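Side-chain contacts in DNA ligase (Aquifex aeolicus, PDB 3QWU), which probably joins nucleic acid ends in an ATP-dependent reaction and binds adenosine and calcium: residues L168-E171 against E172-L176; K202-L205 against K206-E210; P251-Y254 against Y255-R258; G288-Q291 against A292-F296; F310-K313 against E314-I317. All coordinates share one frame; numbering follows the deposited sequence. Where two conformers were deposited one is given.

In the fold
All five interactions are local, each joining side chains within a single helix or at its start, and they differ in what the helix faces. Interactions 1, 3 and 5 sit at the beginnings of helices 170-180, 254-269 and 313-325: a capping box, a tyrosine-arginine stack and a phenylalanine-alanine contact respectively. Interactions 2 and 4 lie farther along helices 195-210 and 276-299, where main-chain bonds dominate. Each mixes buried and exposed residues. Interactions 1 and 2 belong to the RNA ligase-like part of the chain, with side chains close to adenosine-binding residues; interactions 3 and 4, with centres 22 Å apart, both touch the second subunit, whereas interaction 5 lies away from the adenosine and calcium sites.

Interaction 1. Residues L168-E171 against E172-L176; sequences LSQE and EKMEL
Ser169 and Glu172 form a capping box at the start of helix 170-180. Glu172 N donates to Ser169 OG at 3.2 Å, and the glutamate accepts in turn through OE2, which is gripped twice. Ser169 N reaches Glu172 OE2 from above the carboxylate plane in a nearly straight bond (3.1 Å, 171°), while Ser169 OG meets the anti lone pair of the same oxygen. Were Glu172 replaced by alanine, Ser169 N would probably lose this acceptor and the serine hydroxyl would be freer to turn.

Among the apolar contacts, Leu168 CD2 meets Leu176 CD1 at 3.5 Å, the two side chains crossing at about a right angle; both leucines also pack on Phe159 and Leu127. The longer polar chains lie beside the adenosine pocket. With chi2 bent to 80°, Gln170 presents OE1 to Lys173 NZ, which arrives above the amide carbonyl plane at 3.1 Å. That ammonium is also held by Glu78, Asp158 and the Phe157 carbonyl, while Gln170 NE2 binds Glu78, itself an adenosine-binding residue. Gln170 NE2 additionally makes a weak hydrogen bond to Met174 SD, at 3.6 Å.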
loop_
_atom_site.group_PDB
_atom_site.type_symbol
_atom_site.label_atom_id
_atom_site.label_comp_id
_atom_site.label_asym_id
_atom_site.label_seq_id
_atom_site.Cartn_x
_atom_site.Cartn_y
_atom_site.Cartn_z
ATOM N N LEU A 168 9.715 -5.620 35.209
ATOM C CA LEU A 168 10.007 -4.987 36.468
ATOM C C LEU A 168 9.381 -3.579 36.430
ATOM O O LEU A 168 9.244 -2.976 35.386
ATOM C CB LEU A 168 11.509 -4.956 36.753
ATOM C CG LEU A 168 12.186 -6.257 37.238
ATOM C CD1 LEU A 168 11.901 -7.543 36.391
ATOM C CD2 LEU A 168 13.708 -6.029 37.345
ATOM N N SER A 169 8.938 -3.102 37.571
ATOM C CA SER A 169 8.318 -1.819 37.671
ATOM C C SER A 169 9.328 -0.730 37.293
ATOM O O SER A 169 10.528 -0.987 37.240
ATOM C CB SER A 169 7.841 -1.609 39.106
ATOM O OG SER A 169 8.976 -1.762 39.946
ATOM N N GLN A 170 8.835 0.485 37.068
ATOM C CA GLN A 170 9.701 1.605 36.810
ATOM C C GLN A 170 10.727 1.832 37.911
ATOM O O GLN A 170 11.901 2.006 37.625
ATOM C CB GLN A 170 8.912 2.899 36.539
ATOM C CG GLN A 170 9.815 3.978 35.870
ATOM C CD GLN A 170 9.992 3.767 34.357
ATOM O OE1 GLN A 170 9.274 2.997 33.747
ATOM N NE2 GLN A 170 10.892 4.520 33.753
ATOM N N GLU A 171 10.261 1.848 39.164
ATOM C CA GLU A 171 11.113 2.002 40.348
ATOM C C GLU A 171 12.242 0.965 40.337
ATOM O O GLU A 171 13.426 1.295 40.456
ATOM C CB GLU A 171 10.283 1.826 41.623
ATOM C CG GLU A 171 11.116 1.501 42.917
ATOM C CD GLU A 171 10.314 0.769 43.993
ATOM O OE1 GLU A 171 9.342 1.369 44.517
ATOM O OE2 GLU A 171 10.666 -0.396 44.332
ATOM N N GLU A 172 11.850 -0.309 40.227
ATOM C CA GLU A 172 12.787 -1.426 40.221
ATOM C C GLU A 172 13.762 -1.275 39.090
ATOM O O GLU A 172 14.937 -1.568 39.239
ATOM C CB GLU A 172 12.091 -2.754 39.967
ATOM C CG GLU A 172 11.388 -3.428 41.161
ATOM C CD GLU A 172 10.707 -4.762 40.742
ATOM O OE1 GLU A 172 11.386 -5.808 40.974
ATOM O OE2 GLU A 172 9.562 -4.755 40.160
ATOM N N LYS A 173 13.251 -0.863 37.932
ATOM C CA LYS A 173 14.086 -0.693 36.747
ATOM C C LYS A 173 15.072 0.448 37.005
ATOM O O LYS A 173 16.264 0.264 36.872
ATOM C CB LYS A 173 13.194 -0.436 35.521
ATOM C CG LYS A 173 13.842 0.156 34.307
ATOM C CD LYS A 173 12.946 0.020 33.046
ATOM C CE LYS A 173 11.983 1.245 32.793
ATOM N NZ LYS A 173 10.759 0.975 31.876
ATOM N N MET A 174 14.575 1.609 37.410
ATOM C CA MET A 174 15.451 2.749 37.635
ATOM C C MET A 174 16.514 2.443 38.713
ATOM O O MET A 174 17.633 2.876 38.578
ATOM C CB MET A 174 14.651 4.046 37.865
ATOM C CG MET A 174 13.912 4.472 36.576
ATOM S SD MET A 174 12.688 5.857 36.549
ATOM C CE MET A 174 13.674 7.268 37.151
ATOM N N GLU A 175 16.208 1.594 39.696
ATOM C CA GLU A 175 17.202 1.207 40.714
ATOM C C GLU A 175 18.308 0.306 40.157
ATOM O O GLU A 175 19.489 0.532 40.461
ATOM C CB GLU A 175 16.536 0.543 41.921
ATOM C CG GLU A 175 16.126 1.558 43.006
ATOM C CD GLU A 175 14.825 1.197 43.747
ATOM O OE1 GLU A 175 14.551 -0.015 43.941
ATOM O OE2 GLU A 175 14.081 2.139 44.149
ATOM N N LEU A 176 17.957 -0.697 39.352
ATOM C CA LEU A 176 18.988 -1.538 38.759
ATOM C C LEU A 176 19.930 -0.763 37.844
ATOM O O LEU A 176 21.126 -1.025 37.823
ATOM C CB LEU A 176 18.405 -2.711 38.017
ATOM C CG LEU A 176 17.760 -3.737 38.936
ATOM C CD1 LEU A 176 16.773 -4.589 38.124
ATOM C CD2 LEU A 176 18.805 -4.654 39.748
#

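Interaction 2. Residues K202-L205 against K206-E210; sequences KEIL and KRFNE
Arg207 leaves the helix with CG opposite its backbone N (chi1 -174°), and a bend at chi3 (71°) turns its guanidinium back beside Ile204. The two side chains therefore run alongside each other, pointing the same way, and meet at van der Waals range with Arg207 NH1 at 3.9 Å from Ile204 CG1. Ile204 has its other branch, CG2, opposite the backbone N, which places that methyl over one face of the Phe208 ring; the approach is loose, 4.4 Å from Ile204 CG2 to Phe208 CD1. Both Ile204 and Phe208 also pack on Leu188, so the pair belongs to the inward side of the helix.

Along the outward side the chemistry is ionic. Glu203, bent at chi2, brings OE2 to 4.0 Å from the aliphatic Lys206 CD, but the lysine ammonium continues to Glu210. Lys206 NZ makes a salt bridge, with a weak hydrogen bond, to Glu210 OE2 at 3.2 Å. Beneath these side chains the backbone bonds repeat at i to i+4, among them Phe208 N to Ile204 O at 2.9 Å. Asn209 OD1 accepts from Tyr234 N. Such a division is that of an amphipathic helix: 195-210 lays Ile204, Leu205 and Phe208 against strands 187-191 and 215-220 of the mixed sheet, with the Phe208 side chain about 4 Å from that of the adenosine-binding Glu79.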
loop_
_atom_site.group_PDB
_atom_site.type_symbol
_atom_site.label_atom_id
_atom_site.label_comp_id
_atom_site.label_asym_id
_atom_site.label_seq_id
_atom_site.Cartn_x
_atom_site.Cartn_y
_atom_site.Cartn_z
ATOM N N LYS A 202 3.366 17.618 25.088
ATOM C CA LYS A 202 3.338 18.141 23.700
ATOM C C LYS A 202 4.565 18.967 23.402
ATOM O O LYS A 202 5.074 18.916 22.293
ATOM C CB LYS A 202 2.079 18.962 23.402
ATOM C CG LYS A 202 0.886 18.082 23.192
ATOM C CD LYS A 202 -0.474 18.793 23.100
ATOM C CE LYS A 202 -0.725 19.518 21.789
ATOM N NZ LYS A 202 -2.084 19.147 21.221
ATOM N N GLU A 203 5.042 19.728 24.372
ATOM C CA GLU A 203 6.280 20.450 24.163
ATOM C C GLU A 203 7.425 19.428 23.907
ATOM O O GLU A 203 8.277 19.633 23.023
ATOM C CB GLU A 203 6.562 21.349 25.343
ATOM C CG GLU A 203 7.899 22.096 25.303
ATOM C CD GLU A 203 8.058 23.073 24.109
ATOM O OE1 GLU A 203 7.211 24.012 23.974
ATOM O OE2 GLU A 203 9.050 22.893 23.311
ATOM N N ILE A 204 7.409 18.306 24.634
ATOM C CA ILE A 204 8.449 17.316 24.502
ATOM C C ILE A 204 8.473 16.722 23.090
ATOM O O ILE A 204 9.523 16.668 22.448
ATOM C CB ILE A 204 8.321 16.227 25.604
ATOM C CG1 ILE A 204 8.834 16.821 26.943
ATOM C CG2 ILE A 204 9.077 14.907 25.212
ATOM C CD1 ILE A 204 8.433 16.053 28.142
ATOM N N LEU A 205 7.314 16.378 22.571
ATOM C CA LEU A 205 7.219 15.841 21.194
ATOM C C LEU A 205 7.559 16.840 20.115
ATOM O O LEU A 205 8.194 16.471 19.148
ATOM C CB LEU A 205 5.868 15.147 20.931
ATOM C CG LEU A 205 5.975 13.762 21.633
ATOM C CD1 LEU A 205 4.654 13.353 21.995
ATOM C CD2 LEU A 205 6.721 12.649 20.786
ATOM N N LYS A 206 7.207 18.087 20.310
ATOM C CA LYS A 206 7.571 19.141 19.413
ATOM C C LYS A 206 9.093 19.255 19.364
ATOM O O LYS A 206 9.663 19.387 18.301
ATOM C CB LYS A 206 6.976 20.472 19.921
ATOM C CG LYS A 206 7.298 21.682 19.050
ATOM C CD LYS A 206 7.167 22.960 19.810
ATOM C CE LYS A 206 7.297 24.180 18.908
ATOM N NZ LYS A 206 8.491 25.024 19.244
ATOM N N ARG A 207 9.746 19.197 20.531
ATOM C CA ARG A 207 11.207 19.325 20.615
ATOM C C ARG A 207 11.922 18.102 19.958
ATOM O O ARG A 207 12.768 18.207 19.078
ATOM C CB ARG A 207 11.626 19.533 22.077
ATOM C CG ARG A 207 13.119 19.813 22.225
ATOM C CD ARG A 207 13.568 20.024 23.632
ATOM N NE ARG A 207 13.558 18.825 24.459
ATOM C CZ ARG A 207 12.639 18.508 25.357
ATOM N NH1 ARG A 207 11.596 19.285 25.597
ATOM N NH2 ARG A 207 12.791 17.405 26.054
ATOM N N PHE A 208 11.475 16.921 20.326
ATOM C CA PHE A 208 12.010 15.696 19.779
ATOM C C PHE A 208 11.914 15.701 18.268
ATOM O O PHE A 208 12.831 15.289 17.524
ATOM C CB PHE A 208 11.158 14.523 20.383
ATOM C CG PHE A 208 11.736 13.920 21.595
ATOM C CD1 PHE A 208 12.518 14.648 22.425
ATOM C CD2 PHE A 208 11.518 12.593 21.876
ATOM C CE1 PHE A 208 13.116 14.066 23.536
ATOM C CE2 PHE A 208 12.078 11.985 23.015
ATOM C CZ PHE A 208 12.866 12.725 23.853
ATOM N N ASN A 209 10.739 16.110 17.808
ATOM C CA ASN A 209 10.461 16.143 16.393
ATOM C C ASN A 209 11.447 17.091 15.748
ATOM O O ASN A 209 12.018 16.767 14.758
ATOM C CB ASN A 209 9.015 16.604 16.061
ATOM C CG ASN A 209 8.721 16.513 14.526
ATOM O OD1 ASN A 209 8.910 15.476 13.901
ATOM N ND2 ASN A 209 8.407 17.605 13.943
ATOM N N GLU A 210 11.627 18.273 16.321
ATOM C CA GLU A 210 12.618 19.185 15.793
ATOM C C GLU A 210 14.004 18.641 15.900
ATOM O O GLU A 210 14.825 18.970 15.071
ATOM C CB GLU A 210 12.541 20.544 16.496
ATOM C CG GLU A 210 11.258 21.338 16.192
ATOM C CD GLU A 210 10.965 22.454 17.199
ATOM O OE1 GLU A 210 11.700 22.599 18.184
ATOM O OE2 GLU A 210 9.980 23.203 17.043
#

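Interaction 3. Residues P251-Y254 against Y255-R258; sequences PPEY and YTNR
Tyr254 and Arg258 form a cation-pi stack across the first turn of helix 254-269, with Glu253 at the N-cap position just before it. The guanidinium lies flat on the phenol ring, the planes only 11° apart and the centres separated by 3.7 Å. The overlap is offset: Arg258 NH1 stands over the rim of the ring, whereas Tyr254 CZ sits over the middle of the guanidinium, so the charged group covers the hydroxyl half of the phenol. Arg258 reaches this place with its chain extended from CG to NE, and its CD also rests on the ring, 3.5 Å from Tyr254 CE2. A serine in place of Tyr254 would probably take away the surface on which the guanidinium lies and leave that group freer to turn.

Beyond the stack, Arg258 NE makes a long, weak ion pair with Asp239, a ligand of the calcium ion, so the tyrosine may help orient a second-shell arginine near the metal. On another side of the turn, Glu253 CB touches Thr256 CG2 at 3.4 Å. Tyr255 turns to the second subunit, where its ring meets Tyr255 of that subunit. Asn257 OD1 accepts a hydrogen bond from Arg261. The main chain closes the turn beneath the stack, Arg258 N donating to Tyr254 O at 3.0 Å with an N-H...O angle of 168°.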
loop_
_atom_site.group_PDB
_atom_site.type_symbol
_atom_site.label_atom_id
_atom_site.label_comp_id
_atom_site.label_asym_id
_atom_site.label_seq_id
_atom_site.Cartn_x
_atom_site.Cartn_y
_atom_site.Cartn_z
ATOM N N PRO A 251 3.545 -4.474 3.766
ATOM C CA PRO A 251 2.376 -5.126 4.334
ATOM C C PRO A 251 1.056 -4.461 3.900
ATOM O O PRO A 251 1.081 -3.330 3.361
ATOM C CB PRO A 251 2.590 -4.957 5.841
ATOM C CG PRO A 251 3.266 -3.646 5.961
ATOM C CD PRO A 251 4.207 -3.602 4.757
ATOM N N PRO A 252 -0.091 -5.146 4.153
ATOM C CA PRO A 252 -1.426 -4.668 3.740
ATOM C C PRO A 252 -1.944 -3.405 4.419
ATOM O O PRO A 252 -3.137 -3.168 4.376
ATOM C CB PRO A 252 -2.357 -5.850 4.072
ATOM C CG PRO A 252 -1.435 -7.062 4.175
ATOM C CD PRO A 252 -0.153 -6.518 4.715
ATOM N N GLU A 253 -1.089 -2.605 5.045
ATOM C CA GLU A 253 -1.503 -1.267 5.474
ATOM C C GLU A 253 -0.331 -0.336 5.729
ATOM O O GLU A 253 -0.416 0.441 6.646
ATOM C CB GLU A 253 -2.331 -1.316 6.784
ATOM C CG GLU A 253 -3.625 -2.149 6.821
ATOM C CD GLU A 253 -4.445 -1.937 8.114
ATOM O OE1 GLU A 253 -4.051 -1.075 8.955
ATOM O OE2 GLU A 253 -5.485 -2.626 8.281
ATOM N N TYR A 254 0.770 -0.379 4.987
ATOM C CA TYR A 254 1.778 0.693 5.194
ATOM C C TYR A 254 1.135 2.072 4.804
ATOM O O TYR A 254 1.397 3.077 5.465
ATOM C CB TYR A 254 3.098 0.427 4.425
ATOM C CG TYR A 254 4.400 0.557 5.230
ATOM C CD1 TYR A 254 4.791 -0.414 6.172
ATOM C CD2 TYR A 254 5.272 1.625 5.014
ATOM C CE1 TYR A 254 6.033 -0.302 6.919
ATOM C CE2 TYR A 254 6.489 1.762 5.749
ATOM C CZ TYR A 254 6.870 0.800 6.701
ATOM O OH TYR A 254 8.078 0.982 7.391
ATOM N N TYR A 255 0.255 2.100 3.782
ATOM C CA TYR A 255 -0.274 3.377 3.276
ATOM C C TYR A 255 -1.205 3.949 4.273
ATOM O O TYR A 255 -0.897 4.957 4.921
ATOM C CB TYR A 255 -0.993 3.269 1.890
ATOM C CG TYR A 255 0.011 3.075 0.818
ATOM C CD1 TYR A 255 0.232 1.813 0.282
ATOM C CD2 TYR A 255 0.814 4.136 0.397
ATOM C CE1 TYR A 255 1.206 1.607 -0.641
ATOM C CE2 TYR A 255 1.786 3.949 -0.552
ATOM C CZ TYR A 255 1.978 2.666 -1.067
ATOM O OH TYR A 255 2.952 2.421 -1.998
ATOM N N THR A 256 -2.357 3.306 4.384
ATOM C CA THR A 256 -3.366 3.744 5.300
ATOM C C THR A 256 -2.780 4.124 6.716
ATOM O O THR A 256 -3.309 5.015 7.407
ATOM C CB THR A 256 -4.516 2.683 5.367
ATOM O OG1 THR A 256 -5.254 2.819 6.592
ATOM C CG2 THR A 256 -3.985 1.225 5.232
ATOM N N ASN A 257 -1.669 3.482 7.106
ATOM C CA ASN A 257 -1.173 3.558 8.464
ATOM C C ASN A 257 -0.206 4.688 8.708
ATOM O O ASN A 257 -0.417 5.472 9.608
ATOM C CB ASN A 257 -0.533 2.240 8.870
ATOM C CG ASN A 257 -0.546 2.050 10.334
ATOM O OD1 ASN A 257 0.356 2.503 11.043
ATOM N ND2 ASN A 257 -1.611 1.402 10.827
ATOM N N ARG A 258 0.861 4.774 7.926
ATOM C CA ARG A 258 1.821 5.863 8.149
ATOM C C ARG A 258 1.306 7.252 7.713
ATOM O O ARG A 258 1.649 8.265 8.304
ATOM C CB ARG A 258 3.184 5.503 7.581
ATOM C CG ARG A 258 4.100 4.828 8.659
ATOM C CD ARG A 258 5.287 4.131 8.076
ATOM N NE ARG A 258 5.943 3.280 9.074
ATOM C CZ ARG A 258 5.561 2.052 9.406
ATOM N NH1 ARG A 258 4.516 1.459 8.815
ATOM N NH2 ARG A 258 6.242 1.409 10.353
#

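Interaction 4. Residues G288-Q291 against A292-F296; sequences GLFQ and AIEQF
The shortest sound polar bond here runs from Glu294 N to Phe290 O, 2.8 Å long and nearly straight at 169°, and it ties together the same two residues whose side chains meet. Above it, the Glu294 carboxylate approaches the Phe290 ring at its edge: OE2 lies in the ring plane, 3.5 Å from Phe290 CD2 and 3.6 Å from CE2. The two flat groups stand almost perpendicular, their planes 86° apart. An oxygen so placed faces the ring hydrogens, which carry slight positive charge, rather than the electron-rich face, and the approach is probably mildly favourable. Glu294 gets there with CG opposite its own carbonyl carbon (chi1 -78°) and the rest of the chain extended, which carries the carboxylate back toward the preceding turn.

The remaining links are those of a regular alpha-helix. Ile293 N donates to Leu289 O and Gln295 N to Gln291 O, while Ala292 N reaches Gly288 O at a longer 3.2 Å. Ile293 packs CD1 against the carbonyl of the turn below, 3.7 Å from Leu289 O. Farther along, the amide of Gln295 accepts through OE1 from Tyr303 N, at the start of strand 303-310.

Helix 276-299 packs against two neighbours. Leu289, Ile293 and Phe296 touch Met355, Leu359 and Leu363 of helix 353-363, while Leu289, Phe290 and Ile293 also pack on Ile259, Leu271 and Tyr267 of the second subunit.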
loop_
_atom_site.group_PDB
_atom_site.type_symbol
_atom_site.label_atom_id
_atom_site.label_comp_id
_atom_site.label_asym_id
_atom_site.label_seq_id
_atom_site.Cartn_x
_atom_site.Cartn_y
_atom_site.Cartn_z
ATOM N N GLY A 288 12.875 9.114 -2.272
ATOM C CA GLY A 288 13.412 7.773 -2.002
ATOM C C GLY A 288 13.421 6.902 -3.237
ATOM O O GLY A 288 14.346 6.188 -3.490
ATOM N N LEU A 289 12.376 7.008 -4.023
ATOM C CA LEU A 289 12.232 6.226 -5.239
ATOM C C LEU A 289 13.152 6.784 -6.317
ATOM O O LEU A 289 13.760 6.021 -7.024
ATOM C CB LEU A 289 10.741 6.208 -5.689
ATOM C CG LEU A 289 9.946 4.905 -5.820
ATOM C CD1 LEU A 289 10.550 3.656 -5.114
ATOM C CD2 LEU A 289 8.511 5.089 -5.410
ATOM N N PHE A 290 13.274 8.110 -6.415
ATOM C CA PHE A 290 14.186 8.741 -7.398
ATOM C C PHE A 290 15.601 8.286 -7.167
ATOM O O PHE A 290 16.313 7.984 -8.097
ATOM C CB PHE A 290 14.173 10.277 -7.295
ATOM C CG PHE A 290 14.324 10.948 -8.575
ATOM C CD1 PHE A 290 13.215 11.161 -9.382
ATOM C CD2 PHE A 290 15.561 11.362 -9.017
ATOM C CE1 PHE A 290 13.330 11.763 -10.657
ATOM C CE2 PHE A 290 15.714 11.997 -10.286
ATOM C CZ PHE A 290 14.591 12.193 -11.101
ATOM N N GLN A 291 16.017 8.246 -5.906
ATOM C CA GLN A 291 17.327 7.716 -5.582
ATOM C C GLN A 291 17.494 6.266 -5.907
ATOM O O GLN A 291 18.602 5.845 -6.192
ATOM C CB GLN A 291 17.595 7.833 -4.096
ATOM C CG GLN A 291 17.902 9.211 -3.611
ATOM C CD GLN A 291 17.834 9.273 -2.089
ATOM O OE1 GLN A 291 17.512 10.309 -1.535
ATOM N NE2 GLN A 291 18.140 8.157 -1.420
ATOM N N ALA A 292 16.452 5.457 -5.757
ATOM C CA ALA A 292 16.589 4.068 -6.142
ATOM C C ALA A 292 16.713 3.937 -7.690
ATOM O O ALA A 292 17.448 3.063 -8.160
ATOM C CB ALA A 292 15.470 3.217 -5.602
ATOM N N ILE A 293 16.012 4.798 -8.457
ATOM C CA ILE A 293 16.213 4.877 -9.908
ATOM C C ILE A 293 17.596 5.376 -10.322
ATOM O O ILE A 293 18.213 4.832 -11.253
ATOM C CB ILE A 293 15.156 5.754 -10.577
ATOM C CG1 ILE A 293 13.813 5.008 -10.595
ATOM C CG2 ILE A 293 15.551 6.167 -11.999
ATOM C CD1 ILE A 293 12.635 5.943 -10.500
ATOM N N GLU A 294 18.085 6.438 -9.678
ATOM C CA GLU A 294 19.491 6.879 -9.942
ATOM C C GLU A 294 20.482 5.730 -9.643
ATOM O O GLU A 294 21.416 5.539 -10.415
ATOM C CB GLU A 294 19.891 8.129 -9.141
ATOM C CG GLU A 294 19.326 9.471 -9.733
ATOM C CD GLU A 294 19.271 10.592 -8.687
ATOM O OE1 GLU A 294 19.425 10.304 -7.498
ATOM O OE2 GLU A 294 19.076 11.762 -9.043
ATOM N N GLN A 295 20.279 4.997 -8.540
ATOM C CA GLN A 295 21.207 3.949 -8.179
ATOM C C GLN A 295 21.134 2.815 -9.226
ATOM O O GLN A 295 22.185 2.310 -9.672
ATOM C CB GLN A 295 20.951 3.435 -6.777
ATOM C CG GLN A 295 21.967 2.419 -6.261
ATOM C CD GLN A 295 21.543 1.683 -4.968
ATOM O OE1 GLN A 295 20.431 1.115 -4.861
ATOM N NE2 GLN A 295 22.450 1.663 -3.995
ATOM N N PHE A 296 19.917 2.478 -9.648
ATOM C CA PHE A 296 19.719 1.512 -10.711
ATOM C C PHE A 296 20.406 1.901 -12.011
ATOM O O PHE A 296 21.015 1.044 -12.667
ATOM C CB PHE A 296 18.241 1.272 -11.032
ATOM C CG PHE A 296 18.049 0.260 -12.111
ATOM C CD1 PHE A 296 17.687 0.636 -13.388
ATOM C CD2 PHE A 296 18.362 -1.078 -11.880
ATOM C CE1 PHE A 296 17.563 -0.310 -14.409
ATOM C CE2 PHE A 296 18.249 -2.013 -12.881
ATOM C CZ PHE A 296 17.831 -1.634 -14.156
#

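Interaction 5. Residues F310-K313 against E314-I317; sequences FRKK and ENAI
Phe310 and Ala316 make the tight part of this contact, where the last residue of strand 303-310 packs on the first turn of helix 313-325. The alanine methyl sits almost squarely above the ring in a CH-pi contact, Ala316 CB being 3.5 Å from the Phe310 centroid and 14° off the ring normal. Ala316 CA lies over the same face nearer the rim, 3.4 Å from Phe310 CE2, so the ring rests on helix backbone as well as on the methyl. With CG opposite the carbonyl carbon (chi1 -58°), the phenylalanine side chain is directed onto the helix. Asn315 CB adds to the packing, 3.6 Å from Phe310 CD2.

The other side is more exposed and its bonds are slacker. Lys312 and Glu314 run alongside each other, pointing the same way, with Lys312 CD at 3.4 Å from Glu314 OE1; their salt bridge is long, 4.0 Å from Lys312 NZ to that oxygen. The backbone bonds also vary in quality. Asn315 N makes only a weak bond to Lys312 O, whereas Ile317 N reaches Lys313 O at 3.1 Å in a nearly straight bond (171°). Between the two sides, Asn315 crosses Lys312 obliquely and sends ND2 to Asp110, whose carboxylate also accepts from the backbone N atoms of Arg311 and Lys312.

Asp110 belongs to helix 106-115, so this turn is fastened to that helix on one flank. On others, Phe310 packs on Leu346 of strand 343-352, and Lys313, Ala316 and Ile317 touch Leu337 of strand 330-340.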
loop_
_atom_site.group_PDB
_atom_site.type_symbol
_atom_site.label_atom_id
_atom_site.label_comp_id
_atom_site.label_asym_id
_atom_site.label_seq_id
_atom_site.Cartn_x
_atom_site.Cartn_y
_atom_site.Cartn_z
ATOM N N PHE A 310 33.106 -6.685 14.135
ATOM C CA PHE A 310 33.052 -7.815 15.048
ATOM C C PHE A 310 34.375 -8.053 15.726
ATOM O O PHE A 310 35.409 -7.783 15.151
ATOM C CB PHE A 310 32.699 -9.122 14.359
ATOM C CG PHE A 310 31.425 -9.105 13.637
ATOM C CD1 PHE A 310 31.283 -8.357 12.483
ATOM C CD2 PHE A 310 30.376 -9.906 14.058
ATOM C CE1 PHE A 310 30.086 -8.359 11.776
ATOM C CE2 PHE A 310 29.178 -9.949 13.347
ATOM C CZ PHE A 310 29.016 -9.162 12.214
ATOM N N ARG A 311 34.316 -8.595 16.938
ATOM C CA ARG A 311 35.481 -9.131 17.646
ATOM C C ARG A 311 35.910 -10.474 17.039
ATOM O O ARG A 311 37.113 -10.756 16.951
ATOM C CB ARG A 311 35.168 -9.280 19.131
ATOM C CG ARG A 311 34.624 -7.970 19.725
ATOM C CD ARG A 311 34.594 -7.962 21.212
ATOM N NE ARG A 311 35.907 -7.642 21.759
ATOM C CZ ARG A 311 36.198 -7.606 23.061
ATOM N NH1 ARG A 311 37.441 -7.308 23.434
ATOM N NH2 ARG A 311 35.267 -7.867 23.978
ATOM N N LYS A 312 34.939 -11.258 16.559
ATOM C CA LYS A 312 35.234 -12.542 15.967
ATOM C C LYS A 312 34.773 -12.619 14.519
ATOM O O LYS A 312 33.613 -12.316 14.215
ATOM C CB LYS A 312 34.494 -13.633 16.719
ATOM C CG LYS A 312 34.923 -13.861 18.137
ATOM C CD LYS A 312 34.651 -15.337 18.527
ATOM C CE LYS A 312 34.963 -15.640 20.016
ATOM N NZ LYS A 312 34.651 -17.078 20.325
ATOM N N LYS A 313 35.652 -13.090 13.648
ATOM C CA LYS A 313 35.298 -13.446 12.260
ATOM C C LYS A 313 34.184 -14.475 12.121
ATOM O O LYS A 313 33.275 -14.285 11.350
ATOM C CB LYS A 313 36.519 -13.975 11.498
ATOM C CG LYS A 313 36.418 -13.784 10.003
ATOM C CD LYS A 313 37.357 -14.730 9.257
ATOM C CE LYS A 313 37.180 -14.609 7.750
ATOM N NZ LYS A 313 37.899 -15.716 7.021
ATOM N N GLU A 314 34.242 -15.573 12.839
ATOM C CA GLU A 314 33.167 -16.560 12.727
ATOM C C GLU A 314 31.765 -15.887 12.901
ATOM O O GLU A 314 30.806 -16.275 12.244
ATOM C CB GLU A 314 33.370 -17.713 13.727
ATOM C CG GLU A 314 32.910 -17.394 15.191
ATOM C CD GLU A 314 33.597 -18.268 16.263
ATOM O OE1 GLU A 314 34.820 -18.088 16.465
ATOM O OE2 GLU A 314 32.914 -19.113 16.913
ATOM N N ASN A 315 31.685 -14.885 13.770
ATOM C CA ASN A 315 30.449 -14.149 14.037
ATOM C C ASN A 315 29.929 -13.276 12.892
ATOM O O ASN A 315 28.713 -13.132 12.735
ATOM C CB ASN A 315 30.598 -13.293 15.296
ATOM C CG ASN A 315 30.668 -14.132 16.527
ATOM O OD1 ASN A 315 30.198 -15.265 16.517
ATOM N ND2 ASN A 315 31.228 -13.582 17.608
ATOM N N ALA A 316 30.843 -12.739 12.085
ATOM C CA ALA A 316 30.449 -11.977 10.928
ATOM C C ALA A 316 29.937 -12.912 9.897
ATOM O O ALA A 316 28.931 -12.613 9.262
ATOM C CB ALA A 316 31.576 -11.173 10.396
ATOM N N ILE A 317 30.595 -14.062 9.733
ATOM C CA ILE A 317 30.136 -15.084 8.786
ATOM C C ILE A 317 28.772 -15.589 9.237
ATOM O O ILE A 317 27.864 -15.675 8.427
ATOM C CB ILE A 317 31.129 -16.275 8.613
ATOM C CG1 ILE A 317 32.365 -15.827 7.806
ATOM C CG2 ILE A 317 30.459 -17.507 7.909
ATOM C CD1 ILE A 317 32.162 -15.727 6.281
#